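Long-range contact in conserved exported protein (Bacteroides fragilis, PDB 3CLW), which is probably a glycoside hydrolase that cleaves O-glycosidic bonds, its actual substrate being unknown: residues E198-M210 and A245-Y257. Sequence-based numbering, arbitrary orientation.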
ATOM      1  N   GLU A 198       3.216 -12.544 -13.244  1.00 37.71           N
ATOM      2  CA  GLU A 198       2.893 -11.603 -14.321  1.00 37.03           C
ATOM      3  C   GLU A 198       3.678 -10.293 -14.192  1.00 36.39           C
ATOM      4  O   GLU A 198       3.922  -9.804 -13.089  1.00 36.13           O
ATOM      5  CB  GLU A 198       1.400 -11.277 -14.312  1.00 37.44           C
ATOM      6  CG  GLU A 198       0.487 -12.478 -14.517  1.00 37.01           C
ATOM      7  CD  GLU A 198      -0.992 -12.140 -14.468  1.00 37.41           C
ATOM      8  OE1 GLU A 198      -1.805 -13.014 -14.879  1.00 37.36           O
ATOM      9  OE2 GLU A 198      -1.356 -11.010 -14.027  1.00 36.05           O
ATOM     10  N   GLY A 199       4.073  -9.712 -15.322  1.00 36.33           N
ATOM     11  CA  GLY A 199       4.831  -8.460 -15.277  1.00 35.89           C
ATOM     12  C   GLY A 199       5.128  -7.872 -16.628  1.00 36.35           C
ATOM     13  O   GLY A 199       5.026  -8.548 -17.662  1.00 36.72           O
ATOM     14  N   SER A 200       5.467  -6.588 -16.618  1.00 37.08           N
ATOM     15  CA  SER A 200       6.076  -5.912 -17.768  1.00 37.21           C
ATOM     16  C   SER A 200       6.887  -4.659 -17.421  1.00 36.84           C
ATOM     17  O   SER A 200       6.438  -3.776 -16.693  1.00 36.65           O
ATOM     18  CB  SER A 200       5.054  -5.555 -18.853  1.00 37.65           C
ATOM     19  OG  SER A 200       5.757  -5.095 -20.022  1.00 38.71           O
ATOM     20  N   PHE A 201       8.091  -4.608 -17.973  1.00 37.02           N
ATOM     21  CA  PHE A 201       8.850  -3.373 -18.130  1.00 36.81           C
ATOM     22  C   PHE A 201       7.993  -2.369 -18.893  1.00 36.28           C
ATOM     23  O   PHE A 201       7.147  -2.756 -19.687  1.00 37.00           O
ATOM     24  CB  PHE A 201      10.133  -3.666 -18.927  1.00 36.71           C
ATOM     25  CG  PHE A 201      10.949  -2.438 -19.251  1.00 37.87           C
ATOM     26  CD1 PHE A 201      11.727  -1.821 -18.268  1.00 37.53           C
ATOM     27  CD2 PHE A 201      10.947  -1.906 -20.530  1.00 38.49           C
ATOM     28  CE1 PHE A 201      12.485  -0.704 -18.565  1.00 37.33           C
ATOM     29  CE2 PHE A 201      11.713  -0.776 -20.830  1.00 37.43           C
ATOM     30  CZ  PHE A 201      12.480  -0.184 -19.844  1.00 37.63           C
ATOM     31  N   ALA A 202       8.192  -1.089 -18.656  1.00 35.99           N
ATOM     32  CA  ALA A 202       7.590  -0.089 -19.532  1.00 36.51           C
ATOM     33  C   ALA A 202       8.363   1.222 -19.470  1.00 36.43           C
ATOM     34  O   ALA A 202       8.901   1.565 -18.422  1.00 36.31           O
ATOM     35  CB  ALA A 202       6.078   0.145 -19.192  1.00 36.18           C
ATOM     36  N   THR A 203       8.395   1.941 -20.588  1.00 36.02           N
ATOM     37  CA  THR A 203       9.075   3.232 -20.660  1.00 36.63           C
ATOM     38  C   THR A 203       8.098   4.373 -20.318  1.00 36.51           C
ATOM     39  O   THR A 203       6.883   4.153 -20.243  1.00 36.68           O
ATOM     40  CB  THR A 203       9.666   3.506 -22.069  1.00 36.37           C
ATOM     41  OG1 THR A 203       8.597   3.786 -22.966  1.00 37.28           O
ATOM     42  CG2 THR A 203      10.489   2.314 -22.598  1.00 35.11           C
ATOM     43  N   LYS A 204       8.630   5.573 -20.095  1.00 35.53           N
ATOM     44  CA  LYS A 204       7.763   6.714 -19.838  1.00 35.62           C
ATOM     45  C   LYS A 204       6.863   6.986 -21.042  1.00 35.84           C
ATOM     46  O   LYS A 204       5.708   7.388 -20.862  1.00 35.94           O
ATOM     47  CB  LYS A 204       8.529   7.963 -19.420  1.00 34.98           C
ATOM     48  CG  LYS A 204       9.234   7.807 -18.096  1.00 34.18           C
ATOM     49  CD  LYS A 204       9.830   9.116 -17.639  1.00 36.22           C
ATOM     50  CE  LYS A 204      11.116   9.519 -18.398  1.00 35.97           C
ATOM     51  NZ  LYS A 204      12.149   8.472 -18.274  1.00 35.05           N
ATOM     52  N   ALA A 205       7.364   6.734 -22.255  1.00 35.34           N
ATOM     53  CA  ALA A 205       6.506   6.857 -23.433  1.00 35.42           C
ATOM     54  C   ALA A 205       5.328   5.892 -23.348  1.00 34.99           C
ATOM     55  O   ALA A 205       4.201   6.257 -23.673  1.00 35.65           O
ATOM     56  CB  ALA A 205       7.295   6.684 -24.745  1.00 34.61           C
ATOM     57  N   ASP A 206       5.590   4.669 -22.900  1.00 35.36           N
ATOM     58  CA  ASP A 206       4.544   3.665 -22.682  1.00 36.15           C
ATOM     59  C   ASP A 206       3.533   4.154 -21.634  1.00 36.17           C
ATOM     60  O   ASP A 206       2.334   4.133 -21.857  1.00 35.81           O
ATOM     61  CB  ASP A 206       5.174   2.338 -22.258  1.00 36.59           C
ATOM     62  CG  ASP A 206       6.132   1.769 -23.317  1.00 38.40           C
ATOM     63  OD1 ASP A 206       5.914   1.991 -24.537  1.00 40.83           O
ATOM     64  OD2 ASP A 206       7.113   1.096 -22.930  1.00 39.38           O
ATOM     65  N   LEU A 207       4.054   4.641 -20.518  1.00 35.85           N
ATOM     66  CA  LEU A 207       3.239   5.099 -19.421  1.00 35.79           C
ATOM     67  C   LEU A 207       2.341   6.249 -19.845  1.00 36.30           C
ATOM     68  O   LEU A 207       1.152   6.290 -19.490  1.00 35.39           O
ATOM     69  CB  LEU A 207       4.134   5.513 -18.240  1.00 35.09           C
ATOM     70  CG  LEU A 207       4.846   4.346 -17.542  1.00 36.02           C
ATOM     71  CD1 LEU A 207       5.815   4.852 -16.483  1.00 36.30           C
ATOM     72  CD2 LEU A 207       3.859   3.339 -16.933  1.00 35.18           C
ATOM     73  N   TYR A 208       2.922   7.186 -20.605  1.00 36.23           N
ATOM     74  CA  TYR A 208       2.199   8.350 -21.092  1.00 35.62           C
ATOM     75  C   TYR A 208       1.030   7.927 -21.978  1.00 34.80           C
ATOM     76  O   TYR A 208      -0.078   8.456 -21.848  1.00 34.58           O
ATOM     77  CB  TYR A 208       3.164   9.341 -21.807  1.00 36.87           C
ATOM     78  CG  TYR A 208       2.469  10.528 -22.433  1.00 36.92           C
ATOM     79  CD1 TYR A 208       2.447  11.756 -21.805  1.00 36.88           C
ATOM     80  CD2 TYR A 208       1.804  10.398 -23.663  1.00 40.40           C
ATOM     81  CE1 TYR A 208       1.793  12.851 -22.392  1.00 39.67           C
ATOM     82  CE2 TYR A 208       1.140  11.476 -24.261  1.00 38.57           C
ATOM     83  CZ  TYR A 208       1.141  12.692 -23.627  1.00 39.55           C
ATOM     84  OH  TYR A 208       0.490  13.754 -24.229  1.00 39.87           O
ATOM     85  N   ARG A 209       1.264   6.966 -22.857  1.00 34.93           N
ATOM     86  CA  ARG A 209       0.202   6.471 -23.722  1.00 37.22           C
ATOM     87  C   ARG A 209      -0.913   5.809 -22.937  1.00 36.54           C
ATOM     88  O   ARG A 209      -2.074   6.032 -23.240  1.00 37.70           O
ATOM     89  CB  ARG A 209       0.710   5.494 -24.796  1.00 37.12           C
ATOM     90  CG  ARG A 209       1.384   6.136 -25.977  1.00 40.27           C
ATOM     91  CD  ARG A 209       1.531   5.155 -27.150  1.00 40.34           C
ATOM     92  NE  ARG A 209       0.286   4.944 -27.915  1.00 43.47           N
ATOM     93  CZ  ARG A 209       0.127   3.984 -28.833  1.00 43.75           C
ATOM     94  NH1 ARG A 209       1.106   3.119 -29.105  1.00 42.47           N
ATOM     95  NH2 ARG A 209      -1.011   3.884 -29.488  1.00 44.51           N
ATOM     96  N   MET A 210      -0.560   4.991 -21.935  1.00 36.13           N
ATOM     97  CA  MET A 210      -1.555   4.347 -21.119  1.00 34.64           C
ATOM     98  C   MET A 210      -2.393   5.410 -20.414  1.00 34.78           C
ATOM     99  O   MET A 210      -3.615   5.338 -20.403  1.00 34.42           O
ATOM    100  CB  MET A 210      -0.921   3.334 -20.153  1.00 34.99           C
ATOM    101  CG  MET A 210      -0.677   1.898 -20.779  1.00 34.42           C
ATOM    102  SD  MET A 210      -2.040   1.246 -21.808  1.00 30.30           S
ATOM    103  CE  MET A 210      -3.386   1.398 -20.600  1.00 31.60           C
ATOM    104  N   ALA A 245      18.096   5.805 -22.291  1.00 46.67           N
ATOM    105  CA  ALA A 245      16.898   6.459 -22.804  1.00 46.04           C
ATOM    106  C   ALA A 245      15.608   5.778 -22.356  1.00 45.38           C
ATOM    107  O   ALA A 245      14.666   6.448 -21.925  1.00 45.55           O
ATOM    108  CB  ALA A 245      16.957   6.553 -24.350  1.00 45.96           C
ATOM    109  N   LYS A 246      15.587   4.448 -22.441  1.00 44.66           N
ATOM    110  CA  LYS A 246      14.375   3.671 -22.191  1.00 43.86           C
ATOM    111  C   LYS A 246      13.915   3.655 -20.716  1.00 43.98           C
ATOM    112  O   LYS A 246      12.737   3.471 -20.448  1.00 44.01           O
ATOM    113  CB  LYS A 246      14.494   2.240 -22.757  1.00 43.29           C
ATOM    114  CG  LYS A 246      15.478   1.331 -22.085  1.00 42.00           C
ATOM    115  CD  LYS A 246      15.409  -0.058 -22.715  1.00 43.21           C
ATOM    116  CE  LYS A 246      16.239  -1.081 -21.925  1.00 44.78           C
ATOM    117  NZ  LYS A 246      16.458  -2.408 -22.648  1.00 44.88           N
ATOM    118  N   THR A 247      14.849   3.874 -19.786  1.00 43.25           N
ATOM    119  CA  THR A 247      14.578   3.787 -18.351  1.00 42.33           C
ATOM    120  C   THR A 247      13.467   4.731 -17.877  1.00 42.25           C
ATOM    121  O   THR A 247      13.586   5.949 -18.036  1.00 41.66           O
ATOM    122  CB  THR A 247      15.865   4.003 -17.529  1.00 42.05           C
ATOM    123  OG1 THR A 247      16.824   3.031 -17.928  1.00 41.56           O
ATOM    124  CG2 THR A 247      15.611   3.806 -16.056  1.00 42.42           C
ATOM    125  N   PRO A 248      12.382   4.162 -17.273  1.00 41.70           N
ATOM    126  CA  PRO A 248      11.352   4.998 -16.647  1.00 40.81           C
ATOM    127  C   PRO A 248      11.825   5.562 -15.314  1.00 40.50           C
ATOM    128  O   PRO A 248      11.181   5.351 -14.274  1.00 40.88           O
ATOM    129  CB  PRO A 248      10.174   4.025 -16.473  1.00 40.80           C
ATOM    130  CG  PRO A 248      10.855   2.704 -16.240  1.00 41.31           C
ATOM    131  CD  PRO A 248      12.060   2.721 -17.152  1.00 41.33           C
ATOM    132  N   ASP A 249      12.954   6.265 -15.340  1.00 39.97           N
ATOM    133  CA  ASP A 249      13.381   7.063 -14.207  1.00 39.70           C
ATOM    134  C   ASP A 249      12.917   8.493 -14.428  1.00 39.47           C
ATOM    135  O   ASP A 249      12.122   8.769 -15.348  1.00 38.85           O
ATOM    136  CB  ASP A 249      14.904   6.987 -13.996  1.00 40.01           C
ATOM    137  CG  ASP A 249      15.700   7.662 -15.125  1.00 41.78           C
ATOM    138  OD1 ASP A 249      16.933   7.809 -14.956  1.00 42.91           O
ATOM    139  OD2 ASP A 249      15.103   8.029 -16.173  1.00 40.93           O
ATOM    140  N   ASP A 250      13.386   9.389 -13.570  1.00 39.27           N
ATOM    141  CA  ASP A 250      13.057  10.813 -13.665  1.00 40.72           C
ATOM    142  C   ASP A 250      11.556  11.090 -13.699  1.00 40.34           C
ATOM    143  O   ASP A 250      11.101  12.065 -14.331  1.00 40.40           O
ATOM    144  CB  ASP A 250      13.762  11.445 -14.886  1.00 40.89           C
ATOM    145  CG  ASP A 250      13.755  12.954 -14.840  1.00 43.81           C
ATOM    146  OD1 ASP A 250      13.970  13.497 -13.740  1.00 43.82           O
ATOM    147  OD2 ASP A 250      13.505  13.595 -15.906  1.00 48.78           O
ATOM    148  N   ILE A 251      10.787  10.229 -13.018  1.00 39.85           N
ATOM    149  CA  ILE A 251       9.321  10.295 -13.024  1.00 38.78           C
ATOM    150  C   ILE A 251       8.782  11.666 -12.593  1.00 39.20           C
ATOM    151  O   ILE A 251       7.934  12.242 -13.272  1.00 39.28           O
ATOM    152  CB  ILE A 251       8.664   9.157 -12.157  1.00 38.58           C
ATOM    153  CG1 ILE A 251       8.966   7.763 -12.747  1.00 38.88           C
ATOM    154  CG2 ILE A 251       7.164   9.405 -11.955  1.00 36.34           C
ATOM    155  CD1 ILE A 251       8.411   7.477 -14.165  1.00 35.74           C
ATOM    156  N   ILE A 252       9.261  12.192 -11.477  1.00 39.61           N
ATOM    157  CA  ILE A 252       8.706  13.446 -11.001  1.00 40.61           C
ATOM    158  C   ILE A 252       8.808  14.577 -12.047  1.00 41.65           C
ATOM    159  O   ILE A 252       7.799  15.180 -12.396  1.00 41.91           O
ATOM    160  CB  ILE A 252       9.280  13.865  -9.621  1.00 41.08           C
ATOM    161  CG1 ILE A 252       8.867  12.818  -8.546  1.00 41.78           C
ATOM    162  CG2 ILE A 252       8.795  15.263  -9.263  1.00 39.58           C
ATOM    163  CD1 ILE A 252       9.585  12.937  -7.175  1.00 40.78           C
ATOM    164  N   HIS A 253      10.012  14.840 -12.563  1.00 42.06           N
ATOM    165  CA  HIS A 253      10.212  16.006 -13.430  1.00 43.05           C
ATOM    166  C   HIS A 253       9.680  15.785 -14.833  1.00 42.50           C
ATOM    167  O   HIS A 253       9.104  16.701 -15.440  1.00 42.63           O
ATOM    168  CB  HIS A 253      11.679  16.468 -13.458  1.00 43.01           C
ATOM    169  CG  HIS A 253      12.077  17.253 -12.247  1.00 44.86           C
ATOM    170  ND1 HIS A 253      11.892  18.615 -12.147  1.00 47.87           N
ATOM    171  CD2 HIS A 253      12.621  16.864 -11.069  1.00 47.46           C
ATOM    172  CE1 HIS A 253      12.337  19.039 -10.980  1.00 46.86           C
ATOM    173  NE2 HIS A 253      12.781  17.994 -10.305  1.00 48.39           N
ATOM    174  N   SER A 254       9.846  14.566 -15.324  1.00 41.21           N
ATOM    175  CA  SER A 254       9.468  14.249 -16.684  1.00 40.65           C
ATOM    176  C   SER A 254       7.957  14.084 -16.857  1.00 39.34           C
ATOM    177  O   SER A 254       7.425  14.401 -17.916  1.00 39.05           O
ATOM    178  CB  SER A 254      10.189  12.993 -17.127  1.00 41.14           C
ATOM    179  OG  SER A 254       9.755  12.622 -18.408  1.00 45.27           O
ATOM    180  N   MET A 255       7.280  13.615 -15.804  1.00 38.18           N
ATOM    181  CA  MET A 255       5.844  13.264 -15.850  1.00 36.07           C
ATOM    182  C   MET A 255       4.958  14.196 -15.017  1.00 37.24           C
ATOM    183  O   MET A 255       3.793  14.415 -15.370  1.00 37.82           O
ATOM    184  CB  MET A 255       5.598  11.779 -15.468  1.00 36.35           C
ATOM    185  CG  MET A 255       6.305  10.738 -16.396  1.00 34.49           C
ATOM    186  SD  MET A 255       5.715   9.017 -16.489  1.00 29.72           S
ATOM    187  CE  MET A 255       4.395   9.257 -17.646  1.00 27.46           C
ATOM    188  N   PHE A 256       5.494  14.738 -13.921  1.00 37.12           N
ATOM    189  CA  PHE A 256       4.676  15.510 -12.997  1.00 38.17           C
ATOM    190  C   PHE A 256       5.119  16.984 -12.817  1.00 39.65           C
ATOM    191  O   PHE A 256       4.768  17.634 -11.824  1.00 39.25           O
ATOM    192  CB  PHE A 256       4.544  14.760 -11.658  1.00 38.66           C
ATOM    193  CG  PHE A 256       3.739  13.464 -11.756  1.00 38.54           C
ATOM    194  CD1 PHE A 256       4.359  12.258 -12.056  1.00 36.99           C
ATOM    195  CD2 PHE A 256       2.348  13.471 -11.559  1.00 39.15           C
ATOM    196  CE1 PHE A 256       3.602  11.068 -12.142  1.00 39.30           C
ATOM    197  CE2 PHE A 256       1.592  12.293 -11.639  1.00 36.93           C
ATOM    198  CZ  PHE A 256       2.212  11.095 -11.939  1.00 37.97           C
ATOM    199  N   TYR A 257       5.883  17.488 -13.791  1.00 40.82           N
ATOM    200  CA  TYR A 257       6.087  18.938 -14.008  1.00 43.14           C
ATOM    201  C   TYR A 257       5.420  19.326 -15.322  1.00 44.43           C
ATOM    202  O   TYR A 257       5.301  18.511 -16.233  1.00 44.87           O
ATOM    203  CB  TYR A 257       7.574  19.302 -14.044  1.00 42.77           C
ATOM    204  CG  TYR A 257       8.158  19.585 -12.683  1.00 42.98           C
ATOM    205  CD1 TYR A 257       8.743  20.833 -12.394  1.00 44.57           C
ATOM    206  CD2 TYR A 257       8.124  18.619 -11.678  1.00 41.58           C
ATOM    207  CE1 TYR A 257       9.282  21.106 -11.128  1.00 44.65           C
ATOM    208  CE2 TYR A 257       8.641  18.872 -10.430  1.00 42.92           C
ATOM    209  CZ  TYR A 257       9.224  20.118 -10.143  1.00 44.25           C
ATOM    210  OH  TYR A 257       9.743  20.359  -8.883  1.00 42.30           O
TER
HETATM  211  O   HOH W   1      11.679   6.181 -20.176  1.00 38.21           O
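K204, in the first turn of helix 204-221, meets P248 and D249 of the loop leading into helix 251-256, joining two neighbouring outer elements of the family 30 TIM barrel. Its chain leaves the helix extended, then bends at its last two torsions (chi3 -75°, chi4 -58°), and this hook delivers NZ to the loop backbone. K204 NZ donates to D249 O at 2.9 Å, approaching above the carbonyl plane rather than along a lone pair, while the D249 carboxylate adds only a long salt bridge; OD1 of that carboxylate is engaged by the backbone N of I241. A water accepts from both N and NZ of K204, bridging the two ends of the residue.

The lysine's aliphatic part is packed along its length: CG lies 3.8 Å from P248 CA and 4.0 Å from I251 CD1, and CE lies 3.4 Å from S254 OG. Next along the helix, L207 is crossed by M255 at about a right angle, the bent chain of M255 setting CE 3.8 Å from L207 CB. P230 of strand 226-232 also packs against L207 and I251, so this layer backs onto the barrel wall.

Nearer the start of 198-210, F201 is met obliquely by P248, centre of an inverse gamma turn, with P248 CD 3.7 Å from F201 CE1. T203 and D206 form a capping box at the start of the helix: D206 N donates to T203 OG1, and T203 N returns a nearly straight bond (175°) to D206 OD2. With OG1 held there, the T203 methyl CG2 is turned to K246 O, 3.3 Å away.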